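Local coordinates for protein protease (PDB 5Z6O) that hydrolyses proteins as a subtilisin-family serine protease of the proteinase K type, probably including casein, gelatin and type IV collagen, at residues S18-A23 with I261-G266; H49-G54 with T213-G218; G87-A92 with A237-M242; S93-K98 with M115-K120; Q168-S171 with P175-A178. One frame throughout, in Å; residues are numbered along the deposited sequence. Where two conformers were deposited one is given.

Interaction 1 of 5, residues S18-A23 with I261-G266; sequences SKKSGA and ITKISG
Ile261 makes the apolar half of this surface contact. Its side chain points at the loop 18-23 and crosses that of Lys19 at about a right angle, CD1 lying 3.5 Å from Lys19 CG and also near CB. CG1 stands anti to the carbonyl carbon (chi1 -60°) and chi2 is extended, which carries the terminal methyl out to the first methylenes of the lysine. Beyond CG the lysine chain runs straight on and leads its ammonium away, while its flank also meets Tyr277 and Asn281. At Thr262 the backbone makes an inverse gamma turn, closed by a weak bond from Lys263 N to Ile261 O, and this brings Lys263 round to the same loop. The Lys263 chain, kinked at chi2, chi3 and chi4, bends toward the Lys19 carbonyl; CE is modelled too close to Lys19 O for an unbonded pair, so the placing of the chain end is doubtful. As placed, NZ lies 4.2 Å from Lys20 NZ, and a water that accepts from Ser21 N at 2.9 Å also takes a weak bond from Lys263 NZ. Within the loop, Ser18 OG donates to Lys20 O at 2.7 Å, closing the bend. The two neighbouring ammonium groups probably repel mildly, so what favours contact with the short, weakly bonded strand 261-262 is the Ile261 methyl on the Lys19 methylenes, with a weak water link.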
loop_
_atom_site.group_PDB
_atom_site.type_symbol
_atom_site.label_atom_id
_atom_site.label_comp_id
_atom_site.label_asym_id
_atom_site.label_seq_id
_atom_site.Cartn_x
_atom_site.Cartn_y
_atom_site.Cartn_z
ATOM N N SER A 18 -14.543 6.541 7.504
ATOM C CA SER A 18 -15.930 6.970 7.449
ATOM C C SER A 18 -16.765 5.888 6.784
ATOM O O SER A 18 -16.299 5.215 5.865
ATOM C CB SER A 18 -16.060 8.274 6.660
ATOM O OG SER A 18 -17.419 8.637 6.631
ATOM N N LYS A 19 -17.995 5.679 7.269
ATOM C CA LYS A 19 -18.804 4.698 6.569
ATOM C C LYS A 19 -19.416 5.279 5.312
ATOM O O LYS A 19 -19.686 4.530 4.376
ATOM C CB LYS A 19 -19.903 4.149 7.494
ATOM C CG LYS A 19 -19.341 3.373 8.661
ATOM C CD LYS A 19 -20.440 2.809 9.544
ATOM C CE LYS A 19 -19.863 2.061 10.735
ATOM N NZ LYS A 19 -20.946 1.452 11.563
ATOM N N LYS A 20 -19.594 6.591 5.257
ATOM C CA LYS A 20 -20.164 7.304 4.120
ATOM C C LYS A 20 -19.110 8.160 3.428
ATOM O O LYS A 20 -18.172 8.659 4.065
ATOM C CB LYS A 20 -21.322 8.212 4.586
ATOM C CG LYS A 20 -22.713 7.611 4.391
ATOM C CD LYS A 20 -22.917 6.363 5.242
ATOM C CE LYS A 20 -24.371 5.893 5.232
ATOM N NZ LYS A 20 -24.768 5.311 3.914
ATOM N N SER A 21 -19.267 8.351 2.119
ATOM C CA SER A 21 -18.341 9.259 1.444
ATOM C C SER A 21 -18.642 10.715 1.804
ATOM O O SER A 21 -19.671 11.045 2.390
ATOM C CB SER A 21 -18.397 9.081 -0.070
ATOM O OG SER A 21 -19.650 9.561 -0.534
ATOM N N GLY A 22 -17.717 11.591 1.429
ATOM C CA GLY A 22 -17.834 13.015 1.670
ATOM C C GLY A 22 -17.213 13.498 2.965
ATOM O O GLY A 22 -17.260 14.700 3.247
ATOM N N ALA A 23 -16.629 12.610 3.760
ATOM C CA ALA A 23 -16.042 13.027 5.021
ATOM C C ALA A 23 -14.826 13.916 4.778
ATOM O O ALA A 23 -14.157 13.826 3.746
ATOM C CB ALA A 23 -15.637 11.801 5.839
ATOM N N ILE A 261 -16.558 -2.225 4.063
ATOM C CA ILE A 261 -17.989 -1.962 3.860
ATOM C C ILE A 261 -18.332 -2.094 2.387
ATOM O O ILE A 261 -17.530 -1.746 1.515
ATOM C CB ILE A 261 -18.365 -0.569 4.393
ATOM C CG1 ILE A 261 -18.041 -0.540 5.877
ATOM C CG2 ILE A 261 -19.829 -0.339 4.231
ATOM C CD1 ILE A 261 -18.258 0.776 6.507
ATOM N N THR A 262 -19.527 -2.617 2.094
ATOM C CA THR A 262 -19.885 -2.825 0.696
ATOM C C THR A 262 -20.367 -1.493 0.119
ATOM O O THR A 262 -21.560 -1.174 0.049
ATOM C CB THR A 262 -20.925 -3.934 0.594
ATOM O OG1 THR A 262 -20.305 -5.193 0.899
ATOM C CG2 THR A 262 -21.467 -4.021 -0.776
ATOM N N LYS A 263 -19.400 -0.669 -0.294
ATOM C CA LYS A 263 -19.717 0.682 -0.703
ATOM C C LYS A 263 -19.536 0.978 -2.170
ATOM O O LYS A 263 -19.946 2.052 -2.595
ATOM C CB LYS A 263 -18.833 1.684 0.043
ATOM C CG LYS A 263 -19.008 1.572 1.445
ATOM C CD LYS A 263 -20.473 1.852 1.756
ATOM C CE LYS A 263 -20.825 3.344 1.967
ATOM N NZ LYS A 263 -22.021 3.806 1.160
ATOM N N ILE A 264 -18.841 0.124 -2.930
ATOM C CA ILE A 264 -18.512 0.507 -4.290
ATOM C C ILE A 264 -19.745 0.393 -5.181
ATOM O O ILE A 264 -20.483 -0.611 -5.142
ATOM C CB ILE A 264 -17.373 -0.360 -4.839
ATOM C CG1 ILE A 264 -16.125 -0.163 -3.983
ATOM C CG2 ILE A 264 -17.027 0.077 -6.273
ATOM C CD1 ILE A 264 -15.577 1.253 -3.989
ATOM N N SER A 265 -19.951 1.414 -5.997
ATOM C CA SER A 265 -21.026 1.495 -6.966
ATOM C C SER A 265 -20.491 1.053 -8.325
ATOM O O SER A 265 -19.436 1.525 -8.752
ATOM C CB SER A 265 -21.537 2.934 -7.037
ATOM O OG SER A 265 -22.642 3.064 -7.918
ATOM N N GLY A 266 -21.221 0.158 -8.998
ATOM C CA GLY A 266 -20.840 -0.245 -10.346
ATOM C C GLY A 266 -19.506 -0.954 -10.461
ATOM O O GLY A 266 -18.778 -0.744 -11.433
HETATM O O HOH W 1 -21.482 7.096 0.770
#

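Interaction 2 of 5, residues H49-G54 with T213-G218; sequences HADFGG and TAAYPG
The bend at 49-54 lies against Ala215 of strand 212-215 and the residues that follow, with the CA atoms of Asp51 and Ala215 6.8 Å apart and those of His49 and Gly218 equally close. A backbone bond from Phe52 N to His49 O closes the bend. Between the segments sits the His49 imidazole, its CG anti to the backbone N (chi1 -164°), which sets the ring against Ala215 and the Asp51 amide. Ala215 CB packs over one face of it in a CH-pi contact, 3.7 Å from the ring centroid and 15° off the normal, and also touches Asp51 CB. At the ring edge, in plane, His49 CD2 comes within 3.1 Å of Tyr216 O. The ring's rotation is fixed by an almost straight bond from Asp51 N to His49 ND1 at 3.0 Å, while NE2 donates to Gly220 O. An alanine here is likely to leave Gly220 O and the Asp51 amide without their partner and to open a gap under the Ala215 methyl. Asp51 turns its carboxylate to Lys85 N and Ser79 OG, and the latter also binds Ala215 N. ND1 accepting and NE2 donating is consistent with a neutral ring, which joins the bend to the subtilisin hairpin 212-215/221-224.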
loop_
_atom_site.group_PDB
_atom_site.type_symbol
_atom_site.label_atom_id
_atom_site.label_comp_id
_atom_site.label_asym_id
_atom_site.label_seq_id
_atom_site.Cartn_x
_atom_site.Cartn_y
_atom_site.Cartn_z
ATOM N N HIS A 49 12.368 13.602 3.328
ATOM C CA HIS A 49 11.172 14.420 3.199
ATOM C C HIS A 49 10.551 14.674 4.559
ATOM O O HIS A 49 10.500 13.794 5.411
ATOM C CB HIS A 49 10.139 13.729 2.292
ATOM C CG HIS A 49 9.060 14.648 1.803
ATOM N ND1 HIS A 49 8.097 15.185 2.628
ATOM C CD2 HIS A 49 8.775 15.089 0.557
ATOM C CE1 HIS A 49 7.289 15.951 1.917
ATOM N NE2 HIS A 49 7.685 15.918 0.659
ATOM N N ALA A 50 10.043 15.887 4.758
ATOM C CA ALA A 50 9.497 16.219 6.070
ATOM C C ALA A 50 8.351 15.297 6.479
ATOM O O ALA A 50 8.136 15.072 7.672
ATOM C CB ALA A 50 9.033 17.670 6.097
ATOM N N ASP A 51 7.610 14.744 5.510
ATOM C CA ASP A 51 6.445 13.941 5.841
ATOM C C ASP A 51 6.803 12.661 6.573
ATOM O O ASP A 51 5.936 12.086 7.231
ATOM C CB ASP A 51 5.664 13.581 4.561
ATOM C CG ASP A 51 4.198 13.295 4.841
ATOM O OD1 ASP A 51 3.604 14.033 5.636
ATOM O OD2 ASP A 51 3.625 12.351 4.261
ATOM N N PHE A 52 8.040 12.165 6.452
ATOM C CA PHE A 52 8.408 10.960 7.189
ATOM C C PHE A 52 8.960 11.229 8.579
ATOM O O PHE A 52 9.008 10.299 9.404
ATOM C CB PHE A 52 9.429 10.144 6.366
ATOM C CG PHE A 52 8.888 9.769 5.012
ATOM C CD1 PHE A 52 7.823 8.876 4.901
ATOM C CD2 PHE A 52 9.400 10.339 3.878
ATOM C CE1 PHE A 52 7.291 8.540 3.652
ATOM C CE2 PHE A 52 8.870 10.019 2.595
ATOM C CZ PHE A 52 7.823 9.115 2.494
ATOM N N GLY A 53 9.376 12.462 8.863
ATOM C CA GLY A 53 9.776 12.796 10.231
ATOM C C GLY A 53 10.829 11.886 10.813
ATOM O O GLY A 53 10.743 11.522 11.996
ATOM N N GLY A 54 11.814 11.482 10.001
ATOM C CA GLY A 54 12.854 10.606 10.489
ATOM C C GLY A 54 12.500 9.136 10.584
ATOM O O GLY A 54 13.358 8.344 10.972
ATOM N N THR A 213 -3.436 12.583 -3.085
ATOM C CA THR A 213 -2.354 13.527 -2.839
ATOM C C THR A 213 -1.401 12.979 -1.783
ATOM O O THR A 213 -1.842 12.518 -0.721
ATOM C CB THR A 213 -2.935 14.869 -2.394
ATOM O OG1 THR A 213 -3.818 15.329 -3.431
ATOM C CG2 THR A 213 -1.814 15.931 -2.115
ATOM N N ALA A 214 -0.090 13.068 -2.052
ATOM C CA ALA A 214 0.901 12.600 -1.080
ATOM C C ALA A 214 2.249 13.263 -1.377
ATOM O O ALA A 214 2.380 14.040 -2.327
ATOM C CB ALA A 214 1.034 11.069 -1.117
ATOM N N ALA A 215 3.263 12.926 -0.575
ATOM C CA ALA A 215 4.572 13.580 -0.683
ATOM C C ALA A 215 5.256 13.267 -2.012
ATOM O O ALA A 215 5.057 12.204 -2.617
ATOM C CB ALA A 215 5.479 13.099 0.461
ATOM N N TYR A 216 6.112 14.186 -2.452
ATOM C CA TYR A 216 6.880 14.020 -3.672
ATOM C C TYR A 216 8.308 14.477 -3.401
ATOM O O TYR A 216 8.518 15.350 -2.556
ATOM C CB TYR A 216 6.238 14.870 -4.779
ATOM C CG TYR A 216 6.350 14.329 -6.150
ATOM C CD1 TYR A 216 5.769 13.116 -6.495
ATOM C CD2 TYR A 216 7.006 15.058 -7.135
ATOM C CE1 TYR A 216 5.866 12.630 -7.782
ATOM C CE2 TYR A 216 7.110 14.581 -8.419
ATOM C CZ TYR A 216 6.543 13.371 -8.735
ATOM O OH TYR A 216 6.653 12.908 -10.030
ATOM N N PRO A 217 9.302 13.864 -4.031
ATOM C CA PRO A 217 10.701 14.211 -3.717
ATOM C C PRO A 217 10.959 15.709 -3.754
ATOM O O PRO A 217 10.465 16.431 -4.622
ATOM C CB PRO A 217 11.493 13.489 -4.801
ATOM C CG PRO A 217 10.655 12.266 -5.126
ATOM C CD PRO A 217 9.210 12.806 -5.056
ATOM N N GLY A 218 11.724 16.181 -2.772
ATOM C CA GLY A 218 12.105 17.573 -2.715
ATOM C C GLY A 218 11.236 18.443 -1.845
ATOM O O GLY A 218 11.401 19.661 -1.880
#

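Interaction 3 of 5, residues G87-A92 with A237-M242; sequences GVAKKA and AAAYLM
The loop 87-92, which ends in a type I turn from Ala89 to Ala92, runs beside one flank of helix 227-245, the CA atoms of Ala89 and Tyr240 lying 5.6 Å apart. Val88 reaches the helix with one branch: CG1, set anti to the backbone N (chi1 177°), rests against the backbone of Ala237, 3.6 Å from its N. One residue on, Ala89 CB meets Ala239 CB methyl to methyl at 4.2 Å and lies 4.3 Å from Tyr240 N. The Tyr240 hydroxyl turns away from the loop and bonds with Asp29 N. On the loop's other side Lys90 folds back so that NZ donates to Gly87 O at 2.8 Å, lying in the plane of that carbonyl at a lone pair, with Ser84 O and Gln5 OE1 as further partners. Methyls meet methyls and helix backbone across the interface, without polar bonds between the segments, and so seat the loop leading into strand 93-98 on the helix that carries the catalytic serine, Ser228, in its first turn.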
loop_
_atom_site.group_PDB
_atom_site.type_symbol
_atom_site.label_atom_id
_atom_site.label_comp_id
_atom_site.label_asym_id
_atom_site.label_seq_id
_atom_site.Cartn_x
_atom_site.Cartn_y
_atom_site.Cartn_z
ATOM N N GLY A 87 -0.450 10.302 5.331
ATOM C CA GLY A 87 -0.429 8.854 5.473
ATOM C C GLY A 87 -1.412 8.238 6.439
ATOM O O GLY A 87 -1.955 8.905 7.324
ATOM N N VAL A 88 -1.628 6.928 6.255
ATOM C CA VAL A 88 -2.568 6.145 7.056
ATOM C C VAL A 88 -1.982 5.814 8.435
ATOM O O VAL A 88 -2.622 6.048 9.466
ATOM C CB VAL A 88 -2.959 4.854 6.296
ATOM C CG1 VAL A 88 -3.914 3.973 7.173
ATOM C CG2 VAL A 88 -3.703 5.207 4.996
ATOM N N ALA A 89 -0.776 5.256 8.471
ATOM C CA ALA A 89 -0.168 4.742 9.701
ATOM C C ALA A 89 0.957 5.700 10.052
ATOM O O ALA A 89 2.114 5.500 9.663
ATOM C CB ALA A 89 0.345 3.296 9.531
ATOM N N LYS A 90 0.608 6.747 10.808
ATOM C CA LYS A 90 1.469 7.912 10.943
ATOM C C LYS A 90 2.660 7.695 11.873
ATOM O O LYS A 90 3.494 8.592 11.960
ATOM C CB LYS A 90 0.643 9.101 11.434
ATOM C CG LYS A 90 -0.445 9.498 10.414
ATOM C CD LYS A 90 -1.149 10.772 10.799
ATOM C CE LYS A 90 -2.344 10.956 9.894
ATOM N NZ LYS A 90 -2.002 11.464 8.551
ATOM N N LYS A 91 2.763 6.557 12.554
ATOM C CA LYS A 91 3.929 6.257 13.411
ATOM C C LYS A 91 4.682 5.016 12.983
ATOM O O LYS A 91 5.641 4.626 13.660
ATOM C CB LYS A 91 3.494 6.101 14.886
ATOM C CG LYS A 91 3.039 7.435 15.465
ATOM C CD LYS A 91 2.643 7.294 16.922
ATOM C CE LYS A 91 2.560 8.658 17.595
ATOM N NZ LYS A 91 2.010 8.451 18.979
ATOM N N ALA A 92 4.300 4.405 11.868
ATOM C CA ALA A 92 4.994 3.214 11.379
ATOM C C ALA A 92 6.401 3.585 10.930
ATOM O O ALA A 92 6.703 4.752 10.644
ATOM C CB ALA A 92 4.209 2.570 10.215
ATOM N N ALA A 237 -3.192 0.518 6.446
ATOM C CA ALA A 237 -4.233 -0.012 7.322
ATOM C C ALA A 237 -3.794 -1.318 7.980
ATOM O O ALA A 237 -4.157 -1.591 9.133
ATOM C CB ALA A 237 -5.538 -0.224 6.530
ATOM N N ALA A 238 -3.046 -2.165 7.262
ATOM C CA ALA A 238 -2.560 -3.381 7.890
ATOM C C ALA A 238 -1.620 -3.059 9.029
ATOM O O ALA A 238 -1.709 -3.664 10.097
ATOM C CB ALA A 238 -1.853 -4.279 6.870
ATOM N N ALA A 239 -0.705 -2.104 8.822
ATOM C CA ALA A 239 0.213 -1.758 9.910
ATOM C C ALA A 239 -0.562 -1.211 11.106
ATOM O O ALA A 239 -0.303 -1.576 12.262
ATOM C CB ALA A 239 1.259 -0.750 9.397
ATOM N N TYR A 240 -1.554 -0.361 10.833
ATOM C CA TYR A 240 -2.440 0.161 11.863
ATOM C C TYR A 240 -3.118 -0.962 12.655
ATOM O O TYR A 240 -3.143 -0.946 13.895
ATOM C CB TYR A 240 -3.452 1.045 11.164
ATOM C CG TYR A 240 -4.543 1.577 12.031
ATOM C CD1 TYR A 240 -4.307 2.636 12.903
ATOM C CD2 TYR A 240 -5.802 1.025 11.977
ATOM C CE1 TYR A 240 -5.330 3.130 13.715
ATOM C CE2 TYR A 240 -6.866 1.542 12.758
ATOM C CZ TYR A 240 -6.599 2.568 13.619
ATOM O OH TYR A 240 -7.636 3.034 14.370
ATOM N N LEU A 241 -3.694 -1.951 11.954
ATOM C CA LEU A 241 -4.430 -2.989 12.666
ATOM C C LEU A 241 -3.487 -3.910 13.421
ATOM O O LEU A 241 -3.855 -4.434 14.479
ATOM C CB LEU A 241 -5.289 -3.799 11.685
ATOM C CG LEU A 241 -6.462 -2.993 11.128
ATOM C CD1 LEU A 241 -7.182 -3.782 10.022
ATOM C CD2 LEU A 241 -7.434 -2.673 12.252
ATOM N N MET A 242 -2.286 -4.140 12.889
ATOM C CA MET A 242 -1.308 -4.939 13.616
ATOM C C MET A 242 -0.962 -4.295 14.944
ATOM O O MET A 242 -0.895 -4.977 15.970
ATOM C CB MET A 242 -0.021 -5.119 12.792
ATOM C CG MET A 242 -0.205 -6.078 11.637
ATOM S SD MET A 242 1.317 -6.044 10.598
ATOM C CE MET A 242 0.791 -7.251 9.388
#

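Interaction 4 of 5, residues S93-K98 with M115-K120; sequences SVVAVK and MDWAVK
Val97 and Val95 point from strand 93-98 to helix 115-120, the two roughly antiparallel, with the segment axes at 152° and 9.4 Å apart at closest approach. The buried part of the contact centres on Val97 CG2, the branch anti to the carbonyl carbon, which meets both the Trp117 ring and the Ala118 methyl: it comes at the ring obliquely, 4.0 Å from Trp117 CZ3, and lies 4.4 Å from Ala118 CB. Tyr39 of the neighbouring strand 37-42 touches Trp117 and Ala118 as well and continues this apolar layer. Toward the looser side lies Trp117, only partly buried. Its CG is anti to the backbone N (chi1 179°), which carries the six-membered ring across toward the strand, where Val95 CG1 approaches its edge, near the ring plane, 4.1 Å from CH2. Thr60 of the outermost strand 56-61 also touches the indole. Replacing Trp117 with an alanine would probably strip Val95 of its helix partner and open a gap between strand 93-98 and the helix. Strand 93-98, helix 108-124 and strand 131-135 follow one another, and the two strands flank 37-42 in the same parallel sheet: a beta-alpha-beta crossover of the subtilisin alpha/beta fold, whose strand 37-42 ends at catalytic Asp42.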
loop_
_atom_site.group_PDB
_atom_site.type_symbol
_atom_site.label_atom_id
_atom_site.label_comp_id
_atom_site.label_asym_id
_atom_site.label_seq_id
_atom_site.Cartn_x
_atom_site.Cartn_y
_atom_site.Cartn_z
ATOM N N SER A 93 7.278 2.576 10.894
ATOM C CA SER A 93 8.594 2.708 10.279
ATOM C C SER A 93 8.515 2.318 8.807
ATOM O O SER A 93 7.757 1.423 8.431
ATOM C CB SER A 93 9.620 1.812 10.966
ATOM O OG SER A 93 9.703 2.087 12.352
ATOM N N VAL A 94 9.325 2.987 7.980
ATOM C CA VAL A 94 9.290 2.806 6.528
ATOM C C VAL A 94 10.693 2.492 6.040
ATOM O O VAL A 94 11.641 3.165 6.445
ATOM C CB VAL A 94 8.768 4.064 5.810
ATOM C CG1 VAL A 94 8.743 3.830 4.330
ATOM C CG2 VAL A 94 7.428 4.356 6.274
ATOM N N VAL A 95 10.826 1.490 5.158
ATOM C CA VAL A 95 12.121 1.072 4.646
ATOM C C VAL A 95 12.072 1.118 3.122
ATOM O O VAL A 95 11.211 0.485 2.503
ATOM C CB VAL A 95 12.508 -0.331 5.142
ATOM C CG1 VAL A 95 13.856 -0.709 4.588
ATOM C CG2 VAL A 95 12.577 -0.362 6.664
ATOM N N ALA A 96 12.990 1.872 2.512
ATOM C CA ALA A 96 13.001 1.985 1.062
ATOM C C ALA A 96 13.657 0.756 0.467
ATOM O O ALA A 96 14.805 0.443 0.808
ATOM C CB ALA A 96 13.787 3.220 0.620
ATOM N N VAL A 97 12.955 0.070 -0.431
ATOM C CA VAL A 97 13.557 -0.994 -1.218
ATOM C C VAL A 97 13.457 -0.556 -2.676
ATOM O O VAL A 97 12.408 -0.698 -3.311
ATOM C CB VAL A 97 12.875 -2.347 -0.981
ATOM C CG1 VAL A 97 13.558 -3.436 -1.813
ATOM C CG2 VAL A 97 12.877 -2.722 0.531
ATOM N N LYS A 98 14.536 -0.029 -3.232
ATOM C CA LYS A 98 14.490 0.533 -4.576
ATOM C C LYS A 98 14.773 -0.577 -5.585
ATOM O O LYS A 98 15.880 -1.147 -5.591
ATOM C CB LYS A 98 15.509 1.656 -4.738
ATOM C CG LYS A 98 15.514 2.209 -6.151
ATOM C CD LYS A 98 16.330 3.530 -6.263
ATOM C CE LYS A 98 16.615 3.792 -7.708
ATOM N NZ LYS A 98 17.277 5.137 -7.818
ATOM N N MET A 115 12.636 -8.044 -3.016
ATOM C CA MET A 115 11.716 -8.768 -2.136
ATOM C C MET A 115 12.463 -9.710 -1.209
ATOM O O MET A 115 12.164 -9.785 -0.000
ATOM C CB MET A 115 10.702 -9.558 -2.974
ATOM C CG MET A 115 9.880 -8.670 -3.889
ATOM S SD MET A 115 8.947 -9.589 -5.113
ATOM C CE MET A 115 7.826 -10.446 -4.040
ATOM N N ASP A 116 13.430 -10.446 -1.777
ATOM C CA ASP A 116 14.247 -11.358 -0.988
ATOM C C ASP A 116 15.028 -10.616 0.092
ATOM O O ASP A 116 15.118 -11.083 1.247
ATOM C CB ASP A 116 15.209 -12.118 -1.912
ATOM C CG ASP A 116 14.537 -13.244 -2.696
ATOM O OD1 ASP A 116 13.329 -13.536 -2.501
ATOM O OD2 ASP A 116 15.240 -13.835 -3.532
ATOM N N TRP A 117 15.613 -9.462 -0.264
ATOM C CA TRP A 117 16.332 -8.663 0.731
ATOM C C TRP A 117 15.419 -8.283 1.883
ATOM O O TRP A 117 15.801 -8.376 3.065
ATOM C CB TRP A 117 16.915 -7.409 0.083
ATOM C CG TRP A 117 17.641 -6.560 1.067
ATOM C CD1 TRP A 117 18.985 -6.569 1.331
ATOM C CD2 TRP A 117 17.058 -5.590 1.962
ATOM N NE1 TRP A 117 19.274 -5.666 2.346
ATOM C CE2 TRP A 117 18.110 -5.052 2.746
ATOM C CE3 TRP A 117 15.760 -5.130 2.174
ATOM C CZ2 TRP A 117 17.891 -4.079 3.725
ATOM C CZ3 TRP A 117 15.542 -4.142 3.151
ATOM C CH2 TRP A 117 16.603 -3.638 3.914
ATOM N N ALA A 118 14.191 -7.868 1.560
ATOM C CA ALA A 118 13.285 -7.404 2.609
ATOM C C ALA A 118 12.894 -8.535 3.555
ATOM O O ALA A 118 12.755 -8.328 4.776
ATOM C CB ALA A 118 12.061 -6.764 1.961
ATOM N N VAL A 119 12.659 -9.733 3.014
ATOM C CA VAL A 119 12.306 -10.859 3.887
ATOM C C VAL A 119 13.449 -11.143 4.867
ATOM O O VAL A 119 13.227 -11.342 6.076
ATOM C CB VAL A 119 11.967 -12.110 3.052
ATOM C CG1 VAL A 119 11.991 -13.352 3.961
ATOM C CG2 VAL A 119 10.581 -11.966 2.351
ATOM N N LYS A 120 14.686 -11.157 4.359
ATOM C CA LYS A 120 15.844 -11.362 5.240
ATOM C C LYS A 120 15.918 -10.292 6.315
ATOM O O LYS A 120 16.172 -10.583 7.491
ATOM C CB LYS A 120 17.140 -11.349 4.431
ATOM C CG LYS A 120 17.494 -12.687 3.816
ATOM C CD LYS A 120 18.903 -12.656 3.235
ATOM C CE LYS A 120 19.255 -13.995 2.613
ATOM N NZ LYS A 120 18.316 -14.326 1.506
#

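Interaction 5 of 5, residues Q168-S171 with P175-A178; sequences QDAS and PASA
Van der Waals contacts carry the meeting of Ser171 and Ala170 with Ser177 and Ala176. Ser177 CB lies 3.4 Å from Ser171 O and 3.9 Å from Ala170 O, so its methylene faces two successive carbonyl oxygens. The methyls of Ala170 and Ala176 meet at 4.2 Å, and Ala176 CB also rests near Ala170 O. In CA positions Ser171 and Ser177 are only 4.8 Å apart. The segments are the two arms of a short reversal around strand 173-174, in the loop region that joins strands 157-162 and 182-187 of the central parallel sheet. A cis peptide bond precedes Pro175, and a type I turn from Pro175 to Ala178, closed by Ala178 N to Pro175 O, presents Ala176 and Ser177 to the other arm. Hydrogen bonds shape each arm separately. Asp169 OD1 takes two: Ser171 N, 2.9 Å away, comes to its anti lone pair in an Asx turn, and Ser171 OG, at 2.8 Å, meets it from above the carboxylate plane, 59° out of it. Ser177 OG sits between the backbone N and the carbonyl carbon (chi1 59°) and bonds with Ser173 O and Asn146 ND2, tying the turn to the intervening strand and to helix 143-154.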
loop_
_atom_site.group_PDB
_atom_site.type_symbol
_atom_site.label_atom_id
_atom_site.label_comp_id
_atom_site.label_asym_id
_atom_site.label_seq_id
_atom_site.Cartn_x
_atom_site.Cartn_y
_atom_site.Cartn_z
ATOM N N GLN A 168 -8.656 -4.730 -16.986
ATOM C CA GLN A 168 -8.851 -6.116 -17.345
ATOM C C GLN A 168 -8.859 -6.978 -16.095
ATOM O O GLN A 168 -8.592 -6.513 -14.977
ATOM C CB GLN A 168 -7.782 -6.590 -18.339
ATOM C CG GLN A 168 -6.400 -6.817 -17.764
ATOM C CD GLN A 168 -5.414 -7.359 -18.811
ATOM O OE1 GLN A 168 -4.696 -8.338 -18.572
ATOM N NE2 GLN A 168 -5.374 -6.707 -19.972
ATOM N N ASP A 169 -9.157 -8.255 -16.290
ATOM C CA ASP A 169 -9.123 -9.194 -15.182
ATOM C C ASP A 169 -7.702 -9.333 -14.651
ATOM O O ASP A 169 -6.780 -9.676 -15.391
ATOM C CB ASP A 169 -9.677 -10.542 -15.632
ATOM C CG ASP A 169 -9.995 -11.452 -14.480
ATOM O OD1 ASP A 169 -9.079 -11.771 -13.706
ATOM O OD2 ASP A 169 -11.170 -11.858 -14.321
ATOM N N ALA A 170 -7.522 -9.084 -13.356
ATOM C CA ALA A 170 -6.179 -9.085 -12.792
ATOM C C ALA A 170 -5.578 -10.472 -12.676
ATOM O O ALA A 170 -4.416 -10.585 -12.280
ATOM C CB ALA A 170 -6.177 -8.408 -11.414
ATOM N N SER A 171 -6.311 -11.541 -12.993
ATOM C CA SER A 171 -5.681 -12.855 -12.940
ATOM C C SER A 171 -4.581 -13.024 -13.985
ATOM O O SER A 171 -3.782 -13.961 -13.867
ATOM C CB SER A 171 -6.729 -13.951 -13.130
ATOM O OG SER A 171 -7.301 -13.817 -14.412
ATOM N N PRO A 175 2.461 -9.411 -9.582
ATOM C CA PRO A 175 2.040 -10.424 -8.604
ATOM C C PRO A 175 0.562 -10.341 -8.173
ATOM O O PRO A 175 0.194 -11.034 -7.229
ATOM C CB PRO A 175 2.982 -10.150 -7.409
ATOM C CG PRO A 175 3.267 -8.693 -7.481
ATOM C CD PRO A 175 3.211 -8.306 -8.955
ATOM N N ALA A 176 -0.290 -9.585 -8.892
ATOM C CA ALA A 176 -1.690 -9.473 -8.472
ATOM C C ALA A 176 -2.372 -10.827 -8.364
ATOM O O ALA A 176 -3.267 -11.005 -7.524
ATOM C CB ALA A 176 -2.468 -8.595 -9.448
ATOM N N SER A 177 -1.986 -11.789 -9.213
ATOM C CA SER A 177 -2.630 -13.093 -9.242
ATOM C C SER A 177 -2.007 -14.084 -8.275
ATOM O O SER A 177 -2.441 -15.239 -8.240
ATOM C CB SER A 177 -2.590 -13.674 -10.675
ATOM O OG SER A 177 -1.257 -13.798 -11.096
ATOM N N ALA A 178 -1.018 -13.666 -7.482
ATOM C CA ALA A 178 -0.249 -14.608 -6.679
ATOM C C ALA A 178 -1.045 -15.129 -5.491
ATOM O O ALA A 178 -1.946 -14.447 -4.986
ATOM C CB ALA A 178 1.036 -13.955 -6.159
#

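Interactions 2, 3 and 4 are buried and interaction 5 partly so, whereas interaction 1 lies at the surface, away from the annotated sites. Interactions 3 and 4 are continuous in sequence, since the loop 87-92 runs straight into strand 93-98, although their centres are 17 Å apart. Interaction 2 comes within about 5 Å of each of them at the nearest atoms. Around the charge relay system, the side chain of Tyr216 in interaction 2 is about 6 Å from that of His73, and that of Val97 in interaction 4 about 7 Å from that of Asp42. Interaction 5, across the chain's centre from interaction 2, brings the Ala176 side chain to about 8 Å from bound phenylmethanesulfonic acid.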